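Hypothetical protein (Uncultured marine organism, PDB 2OP5) is of unknown function, but adopts a ferredoxin-like fold and forms a dimer, as in the dimeric alpha-beta barrel proteins to which it is probably related. Local coordinates at residues S13-F18 against H103-V108. Sequence-based numbering, arbitrary orientation. Where two conformers were deposited one is given.
Sequences SLFMDF and HNNRGV. With EDO (1,2-ethanediol), chain H.
Phe-15 and His-103 face each other as a hydrogen-bonded antiparallel pair: Phe-15 N gives to His-103 O at 2.9 Å, and His-103 N returns a nearly straight bond (174°) to Phe-15 O at 2.8 Å. His-103 O also takes a CA-H contact from Leu-14. At Ser-13 and Asn-105 the ladder is kept on one side only: the side-chain amide of Asn-105, not its backbone N, serves Ser-13 O. Asn-105 ND2 reaches Ser-13 O at 2.9 Å, the oxygen lying in the plane of the amide, while Ser-13 N donates to Asn-105 O at 3.1 Å from above that carbonyl's plane. With CG anti to its carbonyl carbon (chi1 -62°), the Asn-105 amide swings in beside strand 10-17; its OD1 accepts from Arg-63 of the second subunit, and its backbone N is taken by Asn-12 OD1. Replacing Asn-105 with an alanine would probably leave Ser-13 O without this donor and Arg-63 of the second subunit without this acceptor. On the Phe-15 side of the sheet, His-103 CB sits over the centre of the phenyl ring, a CH-pi contact 3.5 Å from the centroid, and the imidazole is slid off the phenyl with planes at 30°. This interrupted pairing joins the first and last strands of an antiparallel 2-3-1-4 ferredoxin-like sheet at the dimer interface, consistent with the dimeric alpha-beta barrel family.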
# COMPACT_ATOMS: atom_id res chain seq x y z
N SER A 13 -1.71 0.90 4.76
CA SER A 13 -1.82 -0.08 3.68
C SER A 13 -2.66 -1.16 4.29
O SER A 13 -2.16 -2.04 5.01
CB SER A 13 -0.46 -0.64 3.26
OG SER A 13 -0.60 -1.61 2.23
N LEU A 14 -3.97 -1.04 4.07
CA LEU A 14 -4.91 -1.95 4.67
C LEU A 14 -5.46 -2.93 3.65
O LEU A 14 -5.34 -2.69 2.43
CB LEU A 14 -6.02 -1.16 5.35
CG LEU A 14 -7.13 -0.50 4.55
CD1 LEU A 14 -8.15 -1.49 4.02
CD2 LEU A 14 -7.86 0.50 5.46
N PHE A 15 -6.00 -4.05 4.14
CA PHE A 15 -6.63 -5.02 3.26
C PHE A 15 -7.85 -5.66 3.92
O PHE A 15 -7.95 -5.71 5.15
CB PHE A 15 -5.63 -6.06 2.65
CG PHE A 15 -4.98 -7.01 3.65
CD1 PHE A 15 -3.77 -6.71 4.25
CD2 PHE A 15 -5.56 -8.24 3.93
CE1 PHE A 15 -3.15 -7.59 5.13
CE2 PHE A 15 -4.96 -9.14 4.83
CZ PHE A 15 -3.76 -8.81 5.43
N MSE A 16 -8.79 -6.09 3.06
CA MSE A 16 -10.04 -6.74 3.48
C MSE A 16 -10.26 -8.02 2.69
O MSE A 16 -10.10 -8.03 1.47
CB MSE A 16 -11.25 -5.85 3.22
CG MSE A 16 -11.41 -4.72 4.19
SE MSE A 16 -12.37 -3.26 3.32
CE MSE A 16 -11.03 -2.89 2.08
N ASP A 17 -10.65 -9.07 3.39
CA ASP A 17 -10.89 -10.38 2.82
C ASP A 17 -12.34 -10.75 3.02
O ASP A 17 -12.85 -10.70 4.14
CB ASP A 17 -10.03 -11.42 3.52
CG ASP A 17 -8.55 -11.18 3.33
OD1 ASP A 17 -8.20 -10.50 2.36
OD2 ASP A 17 -7.73 -11.67 4.16
N PHE A 18 -12.99 -11.12 1.91
CA PHE A 18 -14.41 -11.49 1.90
C PHE A 18 -14.58 -13.00 1.82
O PHE A 18 -13.67 -13.72 1.39
CB PHE A 18 -15.12 -10.77 0.75
CG PHE A 18 -15.09 -9.27 0.88
CD1 PHE A 18 -14.00 -8.54 0.40
CD2 PHE A 18 -16.10 -8.59 1.54
CE1 PHE A 18 -13.95 -7.16 0.54
CE2 PHE A 18 -16.05 -7.20 1.69
CZ PHE A 18 -14.97 -6.49 1.18
N HIS A 103 -7.48 -5.55 7.89
CA HIS A 103 -6.10 -5.66 8.35
C HIS A 103 -5.41 -4.36 8.06
O HIS A 103 -5.15 -4.06 6.90
CB HIS A 103 -5.39 -6.79 7.66
CG HIS A 103 -5.83 -8.13 8.13
ND1 HIS A 103 -6.62 -8.97 7.38
CD2 HIS A 103 -5.63 -8.76 9.32
CE1 HIS A 103 -6.85 -10.08 8.07
NE2 HIS A 103 -6.27 -9.97 9.25
N ASN A 104 -5.17 -3.57 9.10
CA ASN A 104 -4.49 -2.28 8.98
C ASN A 104 -3.01 -2.44 9.21
O ASN A 104 -2.58 -3.31 9.99
CB ASN A 104 -5.00 -1.29 10.02
CG ASN A 104 -6.48 -1.03 9.89
OD1 ASN A 104 -6.93 -0.30 8.99
ND2 ASN A 104 -7.25 -1.61 10.81
N ASN A 105 -2.26 -1.57 8.54
CA ASN A 105 -0.81 -1.49 8.62
C ASN A 105 -0.43 -0.02 8.50
O ASN A 105 -0.13 0.44 7.40
CB ASN A 105 -0.15 -2.29 7.49
CG ASN A 105 -0.49 -3.77 7.57
OD1 ASN A 105 0.06 -4.49 8.39
ND2 ASN A 105 -1.40 -4.22 6.71
N ARG A 106 -0.43 0.69 9.64
CA ARG A 106 -0.15 2.13 9.68
C ARG A 106 1.24 2.41 10.19
O ARG A 106 1.70 1.77 11.14
CB ARG A 106 -1.08 2.86 10.63
CG ARG A 106 -2.53 2.65 10.42
CD ARG A 106 -3.33 3.45 11.44
NE ARG A 106 -4.60 2.79 11.71
CZ ARG A 106 -4.85 1.99 12.74
NH1 ARG A 106 -3.94 1.70 13.66
NH2 ARG A 106 -6.06 1.46 12.86
N GLY A 107 1.86 3.45 9.64
CA GLY A 107 3.19 3.86 10.09
C GLY A 107 3.80 5.02 9.34
O GLY A 107 3.21 5.57 8.41
N VAL A 108 5.02 5.37 9.76
CA VAL A 108 5.78 6.46 9.23
C VAL A 108 6.48 6.00 7.97
O VAL A 108 7.03 4.89 7.94
CB VAL A 108 6.97 6.89 10.16
CG1 VAL A 108 7.42 8.30 9.82
CG2 VAL A 108 6.60 6.89 11.59
C1 EDO H . -1.90 -0.71 12.36
O1 EDO H . -0.51 -1.00 12.11
C2 EDO H . -2.37 -1.37 13.65
O2 EDO H . -3.46 -2.26 13.38